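PDB 2RE3: uncharacterized protein from Silicibacter pomeroyi DSS-3, which is of unknown function, belongs to the DUF1285 family and may take part in signal transduction. Local coordinates for residues D93-V101 with L151-R162. Numbering follows the deposited sequence.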
loop_
_atom_site.group_PDB
_atom_site.type_symbol
_atom_site.label_atom_id
_atom_site.label_comp_id
_atom_site.label_asym_id
_atom_site.label_seq_id
_atom_site.Cartn_x
_atom_site.Cartn_y
_atom_site.Cartn_z
ATOM N N ASP A 93 -7.746 2.849 -4.950
ATOM C CA ASP A 93 -7.651 3.071 -3.521
ATOM C C ASP A 93 -6.172 3.201 -3.095
ATOM O O ASP A 93 -5.617 4.284 -3.176
ATOM C CB ASP A 93 -8.388 1.945 -2.790
ATOM C CG ASP A 93 -8.649 2.259 -1.338
ATOM O OD1 ASP A 93 -8.228 3.321 -0.867
ATOM O OD2 ASP A 93 -9.299 1.445 -0.663
ATOM N N ALA A 94 -5.527 2.120 -2.661
ATOM C CA ALA A 94 -4.125 2.192 -2.293
ATOM C C ALA A 94 -3.346 1.461 -3.368
ATOM O O ALA A 94 -3.893 0.593 -4.045
ATOM C CB ALA A 94 -3.892 1.582 -0.932
ATOM N N PRO A 95 -2.076 1.843 -3.573
ATOM C CA PRO A 95 -1.238 1.128 -4.532
ATOM C C PRO A 95 -0.930 -0.317 -4.128
ATOM O O PRO A 95 -0.526 -1.134 -4.982
ATOM C CB PRO A 95 0.039 1.967 -4.574
ATOM C CG PRO A 95 0.036 2.790 -3.299
ATOM C CD PRO A 95 -1.378 3.002 -2.973
ATOM N N PHE A 96 -1.110 -0.632 -2.844
ATOM C CA PHE A 96 -0.815 -1.991 -2.356
ATOM C C PHE A 96 -1.906 -2.563 -1.473
ATOM O O PHE A 96 -2.711 -1.830 -0.906
ATOM C CB PHE A 96 0.479 -1.998 -1.571
ATOM C CG PHE A 96 1.674 -1.498 -2.339
ATOM C CD1 PHE A 96 2.165 -2.202 -3.418
ATOM C CD2 PHE A 96 2.343 -0.362 -1.926
ATOM C CE1 PHE A 96 3.277 -1.767 -4.088
ATOM C CE2 PHE A 96 3.468 0.086 -2.596
ATOM C CZ PHE A 96 3.934 -0.624 -3.688
ATOM N N VAL A 97 -1.936 -3.877 -1.386
ATOM C CA VAL A 97 -2.740 -4.563 -0.422
ATOM C C VAL A 97 -1.800 -5.311 0.520
ATOM O O VAL A 97 -0.927 -6.026 0.058
ATOM C CB VAL A 97 -3.697 -5.569 -1.084
ATOM C CG1 VAL A 97 -4.245 -6.533 -0.042
ATOM C CG2 VAL A 97 -4.843 -4.829 -1.820
ATOM N N ALA A 98 -1.989 -5.130 1.827
ATOM C CA ALA A 98 -1.302 -5.915 2.859
ATOM C C ALA A 98 -1.997 -7.265 2.984
ATOM O O ALA A 98 -3.177 -7.317 3.351
ATOM C CB ALA A 98 -1.328 -5.181 4.228
ATOM N N VAL A 99 -1.279 -8.344 2.694
ATOM C CA VAL A 99 -1.871 -9.684 2.715
ATOM C C VAL A 99 -1.446 -10.550 3.882
ATOM O O VAL A 99 -1.975 -11.636 4.069
ATOM C CB VAL A 99 -1.539 -10.456 1.442
ATOM C CG1 VAL A 99 -2.181 -9.736 0.222
ATOM C CG2 VAL A 99 -0.010 -10.642 1.314
ATOM N N ASP A 100 -0.496 -10.080 4.666
ATOM C CA ASP A 100 -0.031 -10.823 5.818
ATOM C C ASP A 100 0.414 -9.867 6.911
ATOM O O ASP A 100 0.887 -8.772 6.633
ATOM C CB ASP A 100 1.126 -11.736 5.409
ATOM C CG ASP A 100 1.262 -12.933 6.309
ATOM O OD1 ASP A 100 0.297 -13.216 7.043
ATOM O OD2 ASP A 100 2.325 -13.593 6.280
ATOM N N VAL A 101 0.230 -10.270 8.160
ATOM C CA VAL A 101 0.754 -9.506 9.281
ATOM C C VAL A 101 1.328 -10.515 10.250
ATOM O O VAL A 101 0.753 -11.583 10.455
ATOM C CB VAL A 101 -0.315 -8.621 9.976
ATOM C CG1 VAL A 101 -1.526 -9.444 10.401
ATOM C CG2 VAL A 101 0.290 -7.910 11.184
ATOM N N LEU A 151 3.423 5.604 -0.200
ATOM C CA LEU A 151 2.678 4.547 -0.816
ATOM C C LEU A 151 2.146 3.679 0.327
ATOM O O LEU A 151 2.924 3.164 1.131
ATOM C CB LEU A 151 3.562 3.727 -1.727
ATOM C CG LEU A 151 4.337 4.465 -2.813
ATOM C CD1 LEU A 151 5.280 3.457 -3.444
ATOM C CD2 LEU A 151 3.408 5.119 -3.855
ATOM N N GLU A 152 0.826 3.523 0.387
ATOM C CA GLU A 152 0.198 2.797 1.436
ATOM C C GLU A 152 -0.353 1.472 0.950
ATOM O O GLU A 152 -0.645 1.321 -0.221
ATOM C CB GLU A 152 -0.941 3.608 2.006
ATOM C CG GLU A 152 -0.502 4.767 2.838
ATOM C CD GLU A 152 -1.687 5.486 3.436
ATOM O OE1 GLU A 152 -2.577 5.893 2.662
ATOM O OE2 GLU A 152 -1.728 5.617 4.676
ATOM N N ALA A 153 -0.493 0.536 1.895
ATOM C CA ALA A 153 -1.160 -0.726 1.681
ATOM C C ALA A 153 -2.539 -0.750 2.408
ATOM O O ALA A 153 -2.647 -0.465 3.615
ATOM C CB ALA A 153 -0.276 -1.852 2.185
ATOM N N LEU A 154 -3.584 -1.103 1.674
ATOM C CA LEU A 154 -4.875 -1.398 2.281
ATOM C C LEU A 154 -4.764 -2.760 2.950
ATOM O O LEU A 154 -4.350 -3.731 2.309
ATOM C CB LEU A 154 -5.979 -1.443 1.234
ATOM C CG LEU A 154 -7.387 -1.686 1.750
ATOM C CD1 LEU A 154 -7.859 -0.496 2.579
ATOM C CD2 LEU A 154 -8.328 -1.933 0.570
ATOM N N ILE A 155 -5.139 -2.826 4.228
ATOM C CA ILE A 155 -5.049 -4.073 4.991
ATOM C C ILE A 155 -6.249 -4.955 4.616
ATOM O O ILE A 155 -7.380 -4.518 4.761
ATOM C CB ILE A 155 -4.990 -3.772 6.520
ATOM C CG1 ILE A 155 -3.704 -3.021 6.858
ATOM C CG2 ILE A 155 -5.012 -5.029 7.346
ATOM C CD1 ILE A 155 -3.790 -2.273 8.148
ATOM N N ASP A 156 -5.995 -6.164 4.109
ATOM C CA ASP A 156 -7.078 -7.067 3.629
ATOM C C ASP A 156 -7.835 -7.714 4.795
ATOM O O ASP A 156 -7.387 -7.634 5.931
ATOM C CB ASP A 156 -6.536 -8.137 2.665
ATOM C CG ASP A 156 -5.749 -9.262 3.376
ATOM O OD1 ASP A 156 -5.587 -9.205 4.611
ATOM O OD2 ASP A 156 -5.292 -10.221 2.699
ATOM N N ARG A 157 -8.973 -8.350 4.502
ATOM C CA ARG A 157 -9.885 -8.912 5.538
ATOM C C ARG A 157 -9.164 -9.886 6.445
ATOM O O ARG A 157 -9.209 -9.759 7.663
ATOM C CB ARG A 157 -11.106 -9.634 4.923
ATOM C CG ARG A 157 -11.907 -8.859 3.843
ATOM C CD ARG A 157 -12.250 -7.399 4.240
ATOM N NE ARG A 157 -13.308 -7.256 5.257
ATOM C CZ ARG A 157 -13.386 -6.266 6.156
ATOM N NH1 ARG A 157 -12.463 -5.310 6.222
ATOM N NH2 ARG A 157 -14.400 -6.242 7.017
ATOM N N LYS A 158 -8.493 -10.858 5.852
ATOM C CA LYS A 158 -7.816 -11.861 6.653
ATOM C C LYS A 158 -6.870 -11.177 7.664
ATOM O O LYS A 158 -6.947 -11.451 8.863
ATOM C CB LYS A 158 -7.088 -12.893 5.777
ATOM C CG LYS A 158 -6.418 -14.002 6.581
ATOM C CD LYS A 158 -6.412 -15.392 5.888
ATOM C CE LYS A 158 -5.127 -15.707 5.112
ATOM N NZ LYS A 158 -4.975 -17.203 4.938
ATOM N N SER A 159 -6.012 -10.273 7.195
ATOM C CA SER A 159 -5.100 -9.555 8.099
ATOM C C SER A 159 -5.859 -8.630 9.090
ATOM O O SER A 159 -5.506 -8.546 10.277
ATOM C CB SER A 159 -4.046 -8.781 7.309
ATOM O OG SER A 159 -3.485 -9.579 6.261
ATOM N N PHE A 160 -6.929 -7.989 8.636
ATOM C CA PHE A 160 -7.696 -7.138 9.521
ATOM C C PHE A 160 -8.272 -7.915 10.698
ATOM O O PHE A 160 -8.210 -7.494 11.844
ATOM C CB PHE A 160 -8.820 -6.455 8.763
ATOM C CG PHE A 160 -9.638 -5.542 9.612
ATOM C CD1 PHE A 160 -9.102 -4.347 10.077
ATOM C CD2 PHE A 160 -10.940 -5.875 9.965
ATOM C CE1 PHE A 160 -9.861 -3.484 10.877
ATOM C CE2 PHE A 160 -11.703 -5.021 10.762
ATOM C CZ PHE A 160 -11.164 -3.825 11.208
ATOM N N TYR A 161 -8.843 -9.068 10.425
ATOM C CA TYR A 161 -9.496 -9.795 11.487
ATOM C C TYR A 161 -8.484 -10.350 12.472
ATOM O O TYR A 161 -8.733 -10.367 13.669
ATOM C CB TYR A 161 -10.489 -10.810 10.908
ATOM C CG TYR A 161 -11.800 -10.123 10.558
ATOM C CD1 TYR A 161 -12.514 -9.428 11.542
ATOM C CD2 TYR A 161 -12.309 -10.122 9.265
ATOM C CE1 TYR A 161 -13.701 -8.767 11.255
ATOM C CE2 TYR A 161 -13.517 -9.456 8.967
ATOM C CZ TYR A 161 -14.198 -8.782 9.976
ATOM O OH TYR A 161 -15.375 -8.114 9.754
ATOM N N ARG A 162 -7.300 -10.709 12.004
ATOM C CA ARG A 162 -6.227 -11.081 12.924
ATOM C C ARG A 162 -5.758 -9.895 13.774
ATOM O O ARG A 162 -5.399 -10.078 14.918
ATOM C CB ARG A 162 -5.048 -11.696 12.171
ATOM C CG ARG A 162 -5.384 -13.029 11.469
ATOM C CD ARG A 162 -4.204 -13.495 10.611
ATOM N NE ARG A 162 -2.992 -13.607 11.432
ATOM C CZ ARG A 162 -1.742 -13.683 10.970
ATOM N NH1 ARG A 162 -1.492 -13.678 9.660
ATOM N NH2 ARG A 162 -0.726 -13.770 11.836
#
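The parallel pairing of strands 96-101 and 151-155, at the middle of the six-stranded sheet of the C-terminal DUF1285 domain, runs on into the capped start of helix 157-162. Its register rests on Leu154, whose N donates to Phe96 O and whose O accepts from Ala98 N, both at 2.8 Å. Asp156 N then reaches Ala98 O at 3.1 Å in the carbonyl plane, while Phe96 N to Glu152 O is weak. Phe96, Ala98, Ala153 and Ile155 share one face of the sheet: Ala153 CB lies 3.8 Å from Phe96 CB, and Phe114 of strand 111-116 touches Ala98 and Ile155. Phe96 CG stands anti to the carbonyl carbon (chi1 -57°), which carries the ring to Leu151, Phe96 CE2 lying 3.7 Å from Leu151 CB. Where the strands part, Asp156 caps the helix: its OD1 takes Ser159 N at 2.8 Å, nearly along the C-O axis, and Ser159 OG from the opposite face of the carboxylate. Farther on, Val101 CG1 sits over the Arg162 guanidinium, and Asp100 OD1 meets Arg162 NH1 at its edge in a salt bridge of 3.2 Å whose hydrogen bond is weak, the two planes 52° apart. Backbone bonds thus fix the strands, two donors hold the capping carboxylate, and the exposed ion pair probably adds little.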